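Local coordinates for protein myosin regulatory light chain, striated adductor muscle (Argopecten irradians, PDB 1WDC) that gives molluscan striated muscle myosin its calcium-dependent regulation, acting as the calcium-binding regulatory light chain, at residues B[24-29]-B[41-46]; B[35-40]-B[54-59]; B[88-93]-B[140-145]; B[101-106]-B[136-141]. One frame throughout, in Å; residues are numbered along the deposited sequence.

Interaction 1 of 4, residues B[24-29]-B[41-46]; sequences FSMIDV and KAISEQ. With MG (magnesium ion), chain D.
Behind Met26, Ile27 and Val29, the residues that meet Ala42 and Ile43, the flat group is the carboxylate of Asp28. CB of Asp28 leaves the backbone away from helix 37-47, and the carboxylate takes no part in the contact: OD1 binds the magnesium ion at 2.4 Å and OD2 accepts from Gly33 N. The surroundings are the first EF-hand: helix 14-27 enters the metal loop, helix 37-47 leaves it, and the contact joins the end of the one to the middle of the other. Asp28 N still bonds back to Phe24 O, but the residue then leaves helical geometry in an inverse gamma turn, and this brings Val29 round to face helix 37-47. Ile43 is touched by all three of Met26, Ile27 and Val29. With CG1 anti to the backbone N (chi1 -162°), the longer branch lies against the end of helix 14-27, CG1 itself 3.7 Å from Met26 O. Its CD1 meets Met26 CE at 4.1 Å, the two side chains crossing at about a right angle. The shorter branch, CG2, is 4.3 Å from CG2 of Ile27. Met26, Ile27 and Ile43 also pack on apolar side chains of another protein chain. At the more exposed margin, Val29 spreads its two methyl groups over the exit helix: CG1 lies 4.2 Å from Ala42 CB, and CG2 reaches Ile43 CB at 3.8 Å.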
loop_
_atom_site.group_PDB
_atom_site.type_symbol
_atom_site.label_atom_id
_atom_site.label_comp_id
_atom_site.label_asym_id
_atom_site.label_seq_id
_atom_site.Cartn_x
_atom_site.Cartn_y
_atom_site.Cartn_z
ATOM N N PHE B 24 31.427 22.624 -9.475
ATOM C CA PHE B 24 32.420 22.946 -8.467
ATOM C C PHE B 24 33.370 24.089 -8.856
ATOM O O PHE B 24 33.822 24.850 -7.993
ATOM C CB PHE B 24 33.236 21.699 -8.106
ATOM C CG PHE B 24 34.329 21.969 -7.123
ATOM C CD1 PHE B 24 35.562 22.458 -7.558
ATOM C CD2 PHE B 24 34.069 21.898 -5.748
ATOM C CE1 PHE B 24 36.510 22.902 -6.642
ATOM C CE2 PHE B 24 35.011 22.335 -4.809
ATOM C CZ PHE B 24 36.233 22.847 -5.258
ATOM N N SER B 25 33.725 24.176 -10.136
ATOM C CA SER B 25 34.650 25.211 -10.600
ATOM C C SER B 25 33.985 26.566 -10.936
ATOM O O SER B 25 34.657 27.548 -11.280
ATOM C CB SER B 25 35.450 24.678 -11.797
ATOM O OG SER B 25 34.589 24.200 -12.810
ATOM N N MET B 26 32.673 26.634 -10.748
ATOM C CA MET B 26 31.929 27.890 -10.814
ATOM C C MET B 26 31.634 28.378 -9.403
ATOM O O MET B 26 31.475 29.584 -9.177
ATOM C CB MET B 26 30.608 27.666 -11.531
ATOM C CG MET B 26 30.580 28.151 -12.942
ATOM S SD MET B 26 28.874 28.284 -13.411
ATOM C CE MET B 26 28.372 29.833 -12.559
ATOM N N ILE B 27 31.367 27.420 -8.514
ATOM C CA ILE B 27 31.239 27.701 -7.090
ATOM C C ILE B 27 32.600 28.135 -6.543
ATOM O O ILE B 27 32.665 28.993 -5.672
ATOM C CB ILE B 27 30.764 26.465 -6.304
ATOM C CG1 ILE B 27 29.438 25.963 -6.881
ATOM C CG2 ILE B 27 30.608 26.801 -4.822
ATOM C CD1 ILE B 27 28.908 24.692 -6.181
ATOM N N ASP B 28 33.678 27.560 -7.070
ATOM C CA ASP B 28 35.015 27.881 -6.598
ATOM C C ASP B 28 35.509 29.204 -7.185
ATOM O O ASP B 28 36.529 29.270 -7.879
ATOM C CB ASP B 28 35.981 26.753 -6.936
ATOM C CG ASP B 28 37.395 27.089 -6.575
ATOM O OD1 ASP B 28 37.591 27.851 -5.612
ATOM O OD2 ASP B 28 38.288 26.727 -7.355
ATOM N N VAL B 29 34.874 30.278 -6.739
ATOM C CA VAL B 29 34.910 31.547 -7.452
ATOM C C VAL B 29 36.334 32.085 -7.687
ATOM O O VAL B 29 36.671 32.461 -8.819
ATOM C CB VAL B 29 34.001 32.592 -6.729
ATOM C CG1 VAL B 29 34.236 33.978 -7.287
ATOM C CG2 VAL B 29 32.518 32.215 -6.914
ATOM N N LYS B 41 29.294 32.655 -0.949
ATOM C CA LYS B 41 28.648 33.980 -0.887
ATOM C C LYS B 41 28.777 34.755 -2.188
ATOM O O LYS B 41 27.786 35.285 -2.681
ATOM C CB LYS B 41 29.231 34.830 0.232
ATOM C CG LYS B 41 28.650 36.247 0.366
ATOM C CD LYS B 41 28.891 36.798 1.791
ATOM C CE LYS B 41 28.563 38.286 1.937
ATOM N NZ LYS B 41 29.151 39.090 0.815
ATOM N N ALA B 42 29.963 34.771 -2.783
ATOM C CA ALA B 42 30.132 35.489 -4.023
ATOM C C ALA B 42 29.226 34.898 -5.135
ATOM O O ALA B 42 28.479 35.636 -5.794
ATOM C CB ALA B 42 31.572 35.459 -4.432
ATOM N N ILE B 43 29.262 33.566 -5.306
ATOM C CA ILE B 43 28.425 32.862 -6.290
ATOM C C ILE B 43 26.922 32.919 -5.971
ATOM O O ILE B 43 26.140 33.169 -6.872
ATOM C CB ILE B 43 28.885 31.373 -6.480
ATOM C CG1 ILE B 43 28.317 30.781 -7.784
ATOM C CG2 ILE B 43 28.436 30.508 -5.308
ATOM C CD1 ILE B 43 28.257 31.732 -8.978
ATOM N N SER B 44 26.537 32.856 -4.690
ATOM C CA SER B 44 25.127 32.980 -4.295
ATOM C C SER B 44 24.592 34.337 -4.654
ATOM O O SER B 44 23.542 34.449 -5.277
ATOM C CB SER B 44 24.931 32.795 -2.789
ATOM O OG SER B 44 24.975 31.432 -2.408
ATOM N N GLU B 45 25.284 35.379 -4.211
ATOM C CA GLU B 45 24.809 36.733 -4.423
ATOM C C GLU B 45 24.705 37.015 -5.885
ATOM O O GLU B 45 24.132 38.014 -6.276
ATOM C CB GLU B 45 25.783 37.723 -3.835
ATOM C CG GLU B 45 25.688 37.880 -2.341
ATOM C CD GLU B 45 26.781 38.764 -1.797
ATOM O OE1 GLU B 45 27.815 38.888 -2.469
ATOM O OE2 GLU B 45 26.635 39.263 -0.662
ATOM N N GLN B 46 25.520 36.307 -6.646
ATOM C CA GLN B 46 25.463 36.338 -8.108
ATOM C C GLN B 46 24.219 35.669 -8.752
ATOM O O GLN B 46 23.850 36.009 -9.872
ATOM C CB GLN B 46 26.753 35.700 -8.661
ATOM C CG GLN B 46 26.729 35.270 -10.124
ATOM C CD GLN B 46 28.075 35.457 -10.809
ATOM O OE1 GLN B 46 28.871 36.325 -10.427
ATOM N NE2 GLN B 46 28.310 34.681 -11.865
HETATM MG MG MG D . 38.107 28.883 -3.478
HETATM O O HOH W 1 38.343 29.712 -1.222
#

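Interaction 2 of 4, residues B[35-40]-B[54-59]; sequences VSKEDI and KELTAM. With MG (magnesium ion), chain D.
The backbones come nearest at Lys37 and Leu56, CA atoms 6.2 Å apart, where the first turn of helix 37-47, the exit helix of the first EF-hand, meets helix 53-60 of the same EF-hand pair. The aliphatic part of Lys37 crosses Leu56 at about a right angle, its CG 3.7 Å from Leu56 CB. A bend at chi3 (72°) then turns the end of the chain alongside Thr57. There NZ makes a weak hydrogen bond to Thr57 OG1, but both have stronger partners on Asp53: NZ forms a salt bridge with its carboxylate, and Thr57 OG1 hydrogen-bonds to its backbone O. One turn on, CG2 of Ile40 fits between two side chains, 3.6 Å from Leu56 CD2. From the other helix Met59 reaches in tip to tip, its CE 3.6 Å from the same Ile40 CG2. An aromatic side chain of another protein chain also packs on Ile40. On the metal side of the helix, Asp39 OD2 binds the magnesium ion at 2.3 Å and also takes a weak bond from Ser36 N; OD1 stays 3.7 Å from the ion. Asp28, Asp30, Asp32 and the Phe34 carbonyl supply the other protein ligands, and water 1, hydrogen-bonded to Ser36 OG, fills the sixth position. The last loop ligand is therefore a monodentate aspartate, where many EF-hands use a bidentate glutamate, and the resulting sixfold shell is consistent with magnesium in the site.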
loop_
_atom_site.group_PDB
_atom_site.type_symbol
_atom_site.label_atom_id
_atom_site.label_comp_id
_atom_site.label_asym_id
_atom_site.label_seq_id
_atom_site.Cartn_x
_atom_site.Cartn_y
_atom_site.Cartn_z
ATOM N N VAL B 35 36.436 25.366 -1.658
ATOM C CA VAL B 35 35.296 26.253 -1.649
ATOM C C VAL B 35 35.268 26.830 -0.218
ATOM O O VAL B 35 35.449 26.085 0.753
ATOM C CB VAL B 35 33.975 25.457 -2.074
ATOM C CG1 VAL B 35 32.732 26.276 -1.815
ATOM C CG2 VAL B 35 34.032 25.110 -3.553
ATOM N N SER B 36 35.322 28.165 -0.116
ATOM C CA SER B 36 35.256 28.878 1.188
ATOM C C SER B 36 33.876 29.504 1.442
ATOM O O SER B 36 33.042 29.562 0.537
ATOM C CB SER B 36 36.322 29.963 1.227
ATOM O OG SER B 36 36.368 30.651 -0.016
ATOM N N LYS B 37 33.674 30.080 2.622
ATOM C CA LYS B 37 32.412 30.761 2.871
ATOM C C LYS B 37 32.284 31.946 1.931
ATOM O O LYS B 37 31.195 32.270 1.479
ATOM C CB LYS B 37 32.282 31.234 4.330
ATOM C CG LYS B 37 30.895 31.824 4.662
ATOM C CD LYS B 37 30.598 31.892 6.147
ATOM C CE LYS B 37 31.410 32.967 6.821
ATOM N NZ LYS B 37 31.265 32.942 8.326
ATOM N N GLU B 38 33.424 32.475 1.513
ATOM C CA GLU B 38 33.476 33.667 0.700
ATOM C C GLU B 38 33.049 33.351 -0.720
ATOM O O GLU B 38 32.484 34.192 -1.382
ATOM C CB GLU B 38 34.910 34.227 0.701
ATOM C CG GLU B 38 35.364 34.860 2.013
ATOM C CD GLU B 38 35.594 33.854 3.143
ATOM O OE1 GLU B 38 36.291 32.838 2.898
ATOM O OE2 GLU B 38 35.129 34.118 4.291
ATOM N N ASP B 39 33.461 32.191 -1.227
ATOM C CA ASP B 39 33.128 31.740 -2.592
ATOM C C ASP B 39 31.627 31.483 -2.769
ATOM O O ASP B 39 31.015 31.908 -3.749
ATOM C CB ASP B 39 33.822 30.426 -2.893
ATOM C CG ASP B 39 35.256 30.589 -3.300
ATOM O OD1 ASP B 39 35.655 31.590 -3.944
ATOM O OD2 ASP B 39 35.966 29.626 -3.031
ATOM N N ILE B 40 31.120 30.588 -1.928
ATOM C CA ILE B 40 29.688 30.361 -1.787
ATOM C C ILE B 40 28.873 31.665 -1.751
ATOM O O ILE B 40 27.859 31.756 -2.426
ATOM C CB ILE B 40 29.423 29.533 -0.516
ATOM C CG1 ILE B 40 30.036 28.157 -0.655
ATOM C CG2 ILE B 40 27.935 29.372 -0.263
ATOM C CD1 ILE B 40 29.861 27.387 0.593
ATOM N N LYS B 54 24.663 32.789 8.713
ATOM C CA LYS B 54 24.485 31.687 9.645
ATOM C C LYS B 54 24.374 30.378 8.865
ATOM O O LYS B 54 25.026 29.393 9.230
ATOM C CB LYS B 54 23.238 31.908 10.503
ATOM C CG LYS B 54 23.363 33.084 11.491
ATOM C CD LYS B 54 22.133 33.219 12.420
ATOM C CE LYS B 54 22.353 32.566 13.803
ATOM N NZ LYS B 54 21.211 32.756 14.779
ATOM N N GLU B 55 23.666 30.436 7.720
ATOM C CA GLU B 55 23.409 29.292 6.833
ATOM C C GLU B 55 24.614 28.905 6.010
ATOM O O GLU B 55 24.766 27.745 5.673
ATOM C CB GLU B 55 22.278 29.587 5.866
ATOM C CG GLU B 55 20.991 30.059 6.510
ATOM C CD GLU B 55 20.170 28.934 7.131
ATOM O OE1 GLU B 55 20.082 27.844 6.513
ATOM O OE2 GLU B 55 19.582 29.155 8.222
ATOM N N LEU B 56 25.410 29.893 5.606
ATOM C CA LEU B 56 26.683 29.650 4.921
ATOM C C LEU B 56 27.662 28.944 5.859
ATOM O O LEU B 56 28.467 28.104 5.448
ATOM C CB LEU B 56 27.322 30.976 4.476
ATOM C CG LEU B 56 26.578 32.000 3.601
ATOM C CD1 LEU B 56 27.403 33.273 3.514
ATOM C CD2 LEU B 56 26.315 31.437 2.208
ATOM N N THR B 57 27.707 29.435 7.090
ATOM C CA THR B 57 28.591 28.884 8.106
ATOM C C THR B 57 28.305 27.421 8.165
ATOM O O THR B 57 29.170 26.611 7.893
ATOM C CB THR B 57 28.305 29.483 9.501
ATOM O OG1 THR B 57 28.858 30.805 9.570
ATOM C CG2 THR B 57 28.905 28.600 10.601
ATOM N N ALA B 58 27.028 27.116 8.297
ATOM C CA ALA B 58 26.602 25.771 8.582
ATOM C C ALA B 58 26.792 24.747 7.431
ATOM O O ALA B 58 27.160 23.600 7.691
ATOM C CB ALA B 58 25.168 25.800 9.077
ATOM N N MET B 59 26.624 25.144 6.169
ATOM C CA MET B 59 26.799 24.175 5.089
ATOM C C MET B 59 28.270 23.842 4.876
ATOM O O MET B 59 28.604 22.780 4.348
ATOM C CB MET B 59 26.131 24.656 3.783
ATOM C CG MET B 59 26.635 25.951 3.190
ATOM S SD MET B 59 25.527 26.728 1.966
ATOM C CE MET B 59 26.313 26.213 0.512
HETATM MG MG MG D . 38.107 28.883 -3.478
HETATM O O HOH W 1 38.343 29.712 -1.222
#

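Interaction 3 of 4, residues B[88-93]-B[140-145]; sequences TIRNAF and DYVKFT
In the C-terminal EF-hand lobe, Phe93 on helix 86-94 and Tyr141 on helix 141-149 meet where the lobe's first helix packs against its last. The two short segments run nearly antiparallel, 152° between directions, with axes 9.5 Å apart. The Phe93 and Tyr141 rings are almost parallel but slid apart, and each ring instead takes a methylene of the other residue over one face: Phe93 CB lies 3.8 Å from the Tyr141 ring centroid, and Tyr141 CB sits equally far from the Phe93 centroid, a reciprocal pair of CH-pi contacts. Phe144 completes the aromatic cluster rim to rim, its plane at 87° to that of Phe93; both phenylalanines also pack on apolar side chains of another chain. Thr145 donates its hydroxyl to Tyr141 O at 2.6 Å, nearly along the C=O axis, a carbonyl that also accepts from Thr145 N. Its CG2 packs 3.8 Å from Ile89 CB. On the less buried flank, water 2 joins Arg90 NE, in the guanidinium plane, to Val142 O. Asp140 caps the last helix, its OD1 accepting from Lys143 N at 3.2 Å. Tyr141 OH bonds to Asp97, just past helix 86-94, and Phe144 meets Phe139 of strand 138-139.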
loop_
_atom_site.group_PDB
_atom_site.type_symbol
_atom_site.label_atom_id
_atom_site.label_comp_id
_atom_site.label_asym_id
_atom_site.label_seq_id
_atom_site.Cartn_x
_atom_site.Cartn_y
_atom_site.Cartn_z
ATOM N N THR B 88 12.616 1.000 -9.608
ATOM C CA THR B 88 11.989 0.569 -8.364
ATOM C C THR B 88 10.820 1.469 -7.962
ATOM O O THR B 88 9.779 0.981 -7.540
ATOM C CB THR B 88 12.995 0.542 -7.197
ATOM O OG1 THR B 88 14.005 -0.427 -7.466
ATOM C CG2 THR B 88 12.302 0.158 -5.893
ATOM N N ILE B 89 11.027 2.776 -8.064
ATOM C CA ILE B 89 10.008 3.766 -7.712
ATOM C C ILE B 89 8.846 3.775 -8.711
ATOM O O ILE B 89 7.692 3.774 -8.314
ATOM C CB ILE B 89 10.603 5.210 -7.609
ATOM C CG1 ILE B 89 11.801 5.247 -6.636
ATOM C CG2 ILE B 89 9.506 6.199 -7.130
ATOM C CD1 ILE B 89 12.617 6.553 -6.678
ATOM N N ARG B 90 9.150 3.712 -9.994
ATOM C CA ARG B 90 8.092 3.584 -10.992
ATOM C C ARG B 90 7.232 2.303 -10.867
ATOM O O ARG B 90 5.998 2.369 -10.942
ATOM C CB ARG B 90 8.683 3.684 -12.383
ATOM C CG ARG B 90 7.672 4.147 -13.393
ATOM C CD ARG B 90 8.237 4.066 -14.784
ATOM N NE ARG B 90 9.659 4.389 -14.832
ATOM C CZ ARG B 90 10.592 3.508 -15.172
ATOM N NH1 ARG B 90 10.285 2.218 -15.272
ATOM N NH2 ARG B 90 11.838 3.903 -15.342
ATOM N N ASN B 91 7.867 1.176 -10.545
ATOM C CA ASN B 91 7.144 -0.061 -10.308
ATOM C C ASN B 91 6.311 -0.068 -9.076
ATOM O O ASN B 91 5.355 -0.830 -9.014
ATOM C CB ASN B 91 8.084 -1.251 -10.251
ATOM C CG ASN B 91 8.636 -1.613 -11.598
ATOM O OD1 ASN B 91 9.637 -2.319 -11.706
ATOM N ND2 ASN B 91 8.015 -1.104 -12.643
ATOM N N ALA B 92 6.715 0.673 -8.042
ATOM C CA ALA B 92 5.926 0.752 -6.816
ATOM C C ALA B 92 4.605 1.440 -7.094
ATOM O O ALA B 92 3.583 1.022 -6.584
ATOM C CB ALA B 92 6.687 1.503 -5.711
ATOM N N PHE B 93 4.644 2.527 -7.865
ATOM C CA PHE B 93 3.451 3.300 -8.290
ATOM C C PHE B 93 2.519 2.420 -9.174
ATOM O O PHE B 93 1.275 2.481 -9.076
ATOM C CB PHE B 93 3.894 4.544 -9.113
ATOM C CG PHE B 93 4.234 5.795 -8.281
ATOM C CD1 PHE B 93 3.259 6.462 -7.535
ATOM C CD2 PHE B 93 5.498 6.384 -8.365
ATOM C CE1 PHE B 93 3.523 7.690 -6.899
ATOM C CE2 PHE B 93 5.766 7.627 -7.718
ATOM C CZ PHE B 93 4.773 8.267 -6.993
ATOM N N ASP B 140 0.725 12.076 -13.206
ATOM C CA ASP B 140 1.696 11.371 -14.047
ATOM C C ASP B 140 2.906 10.833 -13.215
ATOM O O ASP B 140 3.973 11.441 -13.153
ATOM C CB ASP B 140 2.148 12.322 -15.185
ATOM C CG ASP B 140 3.019 11.637 -16.246
ATOM O OD1 ASP B 140 3.513 10.523 -16.014
ATOM O OD2 ASP B 140 3.239 12.221 -17.322
ATOM N N TYR B 141 2.780 9.610 -12.712
ATOM C CA TYR B 141 3.803 9.048 -11.859
ATOM C C TYR B 141 5.083 8.684 -12.591
ATOM O O TYR B 141 6.117 8.443 -11.965
ATOM C CB TYR B 141 3.269 7.857 -11.081
ATOM C CG TYR B 141 2.938 6.615 -11.892
ATOM C CD1 TYR B 141 3.955 5.751 -12.338
ATOM C CD2 TYR B 141 1.599 6.253 -12.155
ATOM C CE1 TYR B 141 3.652 4.600 -13.064
ATOM C CE2 TYR B 141 1.296 5.062 -12.832
ATOM C CZ TYR B 141 2.332 4.266 -13.293
ATOM O OH TYR B 141 2.085 3.104 -13.956
ATOM N N VAL B 142 5.017 8.555 -13.906
ATOM C CA VAL B 142 6.228 8.230 -14.624
ATOM C C VAL B 142 7.077 9.496 -14.622
ATOM O O VAL B 142 8.253 9.454 -14.264
ATOM C CB VAL B 142 5.955 7.761 -16.060
ATOM C CG1 VAL B 142 7.239 7.475 -16.739
ATOM C CG2 VAL B 142 5.135 6.502 -16.065
ATOM N N LYS B 143 6.423 10.643 -14.800
ATOM C CA LYS B 143 7.140 11.897 -14.907
ATOM C C LYS B 143 7.554 12.366 -13.573
ATOM O O LYS B 143 8.547 13.050 -13.459
ATOM C CB LYS B 143 6.291 12.987 -15.543
ATOM C CG LYS B 143 6.762 13.366 -16.939
ATOM C CD LYS B 143 8.254 12.946 -17.184
ATOM C CE LYS B 143 8.380 11.571 -17.899
ATOM N NZ LYS B 143 9.711 10.875 -17.690
ATOM N N PHE B 144 6.655 12.218 -12.618
ATOM C CA PHE B 144 6.967 12.522 -11.239
ATOM C C PHE B 144 8.200 11.729 -10.736
ATOM O O PHE B 144 9.022 12.254 -9.986
ATOM C CB PHE B 144 5.760 12.217 -10.368
ATOM C CG PHE B 144 6.000 12.468 -8.911
ATOM C CD1 PHE B 144 5.869 13.743 -8.385
ATOM C CD2 PHE B 144 6.338 11.420 -8.054
ATOM C CE1 PHE B 144 6.060 13.966 -7.019
ATOM C CE2 PHE B 144 6.528 11.642 -6.703
ATOM C CZ PHE B 144 6.389 12.908 -6.185
ATOM N N THR B 145 8.299 10.455 -11.091
ATOM C CA THR B 145 9.449 9.660 -10.690
ATOM C C THR B 145 10.759 10.211 -11.264
ATOM O O THR B 145 11.721 10.375 -10.516
ATOM C CB THR B 145 9.268 8.191 -11.101
ATOM O OG1 THR B 145 8.096 7.656 -10.463
ATOM C CG2 THR B 145 10.473 7.380 -10.702
HETATM O O HOH W 2 10.246 7.239 -14.606
#

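Interaction 4 of 4, residues B[101-106]-B[136-141]; sequences TKKLNI and GGKFDY
Leu104 and Phe139 form the hydrogen-bonded pair of the short antiparallel bridge that joins paired EF-hand loops, here in the C-terminal lobe. Leu104 N donates to Phe139 O at 3.0 Å in the carbonyl plane, and Phe139 N returns a bond to Leu104 O at 2.8 Å. Beyond the non-hydrogen-bonded pair Asn105-Lys138, Ile106 N reaches Gly137 O at 2.8 Å, so the bridge carries on into the start of helix 106-115. Leu104 and Phe139 put their side chains on the same face, where both touch Ile109. Alongside the bridge, the carbon chains of Lys103 and Lys138 lie against each other, Lys103 CD 3.7 Å from Lys138 CB. Their ammonium groups remain apart, and that of Lys103 is nearer to the Asp140 carboxylate, though beyond salt-bridge range. Tyr141 places its ring against the turn before the strand: Lys102 O lies over one face, offset toward the rim, and Lys103 O is at the edge. Further out, the Asp97 carboxylate that holds the tyrosine hydroxyl also hydrogen-bonds to Lys102 N and Thr101 OG1, which probably steadies the turn. Between the turn and the N-cap residue Asp140, water 3 donates to Lys102 O at 2.9 Å and to Asp140 OD1 at 2.7 Å.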
loop_
_atom_site.group_PDB
_atom_site.type_symbol
_atom_site.label_atom_id
_atom_site.label_comp_id
_atom_site.label_asym_id
_atom_site.label_seq_id
_atom_site.Cartn_x
_atom_site.Cartn_y
_atom_site.Cartn_z
ATOM N N THR B 101 -2.152 2.217 -17.330
ATOM C CA THR B 101 -2.475 3.497 -17.952
ATOM C C THR B 101 -1.338 4.526 -17.760
ATOM O O THR B 101 -1.270 5.537 -18.485
ATOM C CB THR B 101 -3.753 4.081 -17.346
ATOM O OG1 THR B 101 -3.488 4.481 -16.007
ATOM C CG2 THR B 101 -4.846 3.043 -17.272
ATOM N N LYS B 102 -0.401 4.222 -16.852
ATOM C CA LYS B 102 0.720 5.097 -16.497
ATOM C C LYS B 102 0.294 6.437 -15.898
ATOM O O LYS B 102 1.018 7.429 -16.003
ATOM C CB LYS B 102 1.643 5.317 -17.697
ATOM C CG LYS B 102 2.135 4.039 -18.428
ATOM C CD LYS B 102 2.350 2.850 -17.499
ATOM C CE LYS B 102 3.623 2.101 -17.836
ATOM N NZ LYS B 102 4.850 2.803 -17.280
ATOM N N LYS B 103 -0.887 6.458 -15.279
ATOM C CA LYS B 103 -1.338 7.599 -14.476
ATOM C C LYS B 103 -2.063 7.011 -13.315
ATOM O O LYS B 103 -2.346 5.814 -13.313
ATOM C CB LYS B 103 -2.333 8.480 -15.214
ATOM C CG LYS B 103 -1.901 8.855 -16.571
ATOM C CD LYS B 103 -1.458 10.290 -16.621
ATOM C CE LYS B 103 -0.996 10.577 -18.016
ATOM N NZ LYS B 103 -0.178 9.428 -18.527
ATOM N N LEU B 104 -2.264 7.839 -12.295
ATOM C CA LEU B 104 -3.140 7.542 -11.168
ATOM C C LEU B 104 -4.083 8.726 -11.022
ATOM O O LEU B 104 -3.717 9.846 -11.320
ATOM C CB LEU B 104 -2.322 7.370 -9.884
ATOM C CG LEU B 104 -1.528 6.067 -9.704
ATOM C CD1 LEU B 104 -0.823 6.050 -8.369
ATOM C CD2 LEU B 104 -2.464 4.878 -9.780
ATOM N N ASN B 105 -5.332 8.471 -10.667
ATOM C CA ASN B 105 -6.286 9.537 -10.488
ATOM C C ASN B 105 -5.727 10.397 -9.382
ATOM O O ASN B 105 -5.239 9.864 -8.412
ATOM C CB ASN B 105 -7.605 8.947 -10.028
ATOM C CG ASN B 105 -8.430 8.330 -11.171
ATOM O OD1 ASN B 105 -8.028 8.319 -12.344
ATOM N ND2 ASN B 105 -9.614 7.843 -10.823
ATOM N N ILE B 106 -5.901 11.701 -9.454
ATOM C CA ILE B 106 -5.305 12.553 -8.447
ATOM C C ILE B 106 -5.806 12.245 -7.034
ATOM O O ILE B 106 -5.001 12.165 -6.094
ATOM C CB ILE B 106 -5.517 14.077 -8.766
ATOM C CG1 ILE B 106 -4.657 14.957 -7.815
ATOM C CG2 ILE B 106 -6.993 14.428 -8.650
ATOM C CD1 ILE B 106 -3.159 14.579 -7.712
ATOM N N GLY B 136 -6.033 16.980 -16.165
ATOM C CA GLY B 136 -7.276 16.259 -16.337
ATOM C C GLY B 136 -7.498 15.251 -15.224
ATOM O O GLY B 136 -7.960 14.147 -15.473
ATOM N N GLY B 137 -7.129 15.611 -14.002
ATOM C CA GLY B 137 -7.424 14.760 -12.870
ATOM C C GLY B 137 -6.524 13.553 -12.776
ATOM O O GLY B 137 -6.680 12.752 -11.882
ATOM N N LYS B 138 -5.500 13.495 -13.614
ATOM C CA LYS B 138 -4.519 12.403 -13.578
ATOM C C LYS B 138 -3.121 12.875 -13.201
ATOM O O LYS B 138 -2.443 13.496 -14.022
ATOM C CB LYS B 138 -4.421 11.702 -14.941
ATOM C CG LYS B 138 -5.411 10.554 -15.127
ATOM C CD LYS B 138 -6.174 10.703 -16.431
ATOM C CE LYS B 138 -5.295 10.457 -17.686
ATOM N NZ LYS B 138 -5.735 11.232 -18.921
ATOM N N PHE B 139 -2.609 12.258 -12.143
ATOM C CA PHE B 139 -1.210 12.363 -11.726
ATOM C C PHE B 139 -0.288 11.465 -12.584
ATOM O O PHE B 139 -0.546 10.262 -12.749
ATOM C CB PHE B 139 -1.150 11.997 -10.231
ATOM C CG PHE B 139 0.240 11.868 -9.664
ATOM C CD1 PHE B 139 0.862 12.964 -9.079
ATOM C CD2 PHE B 139 0.833 10.612 -9.546
ATOM C CE1 PHE B 139 2.024 12.810 -8.390
ATOM C CE2 PHE B 139 1.997 10.437 -8.851
ATOM C CZ PHE B 139 2.602 11.533 -8.263
ATOM N N ASP B 140 0.725 12.076 -13.206
ATOM C CA ASP B 140 1.696 11.371 -14.047
ATOM C C ASP B 140 2.906 10.833 -13.215
ATOM O O ASP B 140 3.973 11.441 -13.153
ATOM C CB ASP B 140 2.148 12.322 -15.185
ATOM C CG ASP B 140 3.019 11.637 -16.246
ATOM O OD1 ASP B 140 3.513 10.523 -16.014
ATOM O OD2 ASP B 140 3.239 12.221 -17.322
ATOM N N TYR B 141 2.780 9.610 -12.712
ATOM C CA TYR B 141 3.803 9.048 -11.859
ATOM C C TYR B 141 5.083 8.684 -12.591
ATOM O O TYR B 141 6.117 8.443 -11.965
ATOM C CB TYR B 141 3.269 7.857 -11.081
ATOM C CG TYR B 141 2.938 6.615 -11.892
ATOM C CD1 TYR B 141 3.955 5.751 -12.338
ATOM C CD2 TYR B 141 1.599 6.253 -12.155
ATOM C CE1 TYR B 141 3.652 4.600 -13.064
ATOM C CE2 TYR B 141 1.296 5.062 -12.832
ATOM C CZ TYR B 141 2.332 4.266 -13.293
ATOM O OH TYR B 141 2.085 3.104 -13.956
HETATM O O HOH W 3 3.011 8.559 -17.794
#

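Overall arrangement
The four contacts fall into two groups on opposite sides of the chain's centre, one in each EF-hand lobe. Interactions 1 and 2 have centres 10 Å apart, share helix 37-47 and alternate along the chain; both touch the magnesium ion, so the metal joins the end of the entering helix to the start of the exit helix, whose other side packs on helix 53-60. Interactions 3 and 4 follow later, 11 Å apart, sharing Asp140 and Tyr141, where strand 138-139 runs into helix 141-149. Phe139 also touches Phe93, linking the bridge to the helix packing. Between the lobes the centres are 34 to 41 Å apart and the nearest atoms about 23 Å or more, so the two groups do not touch.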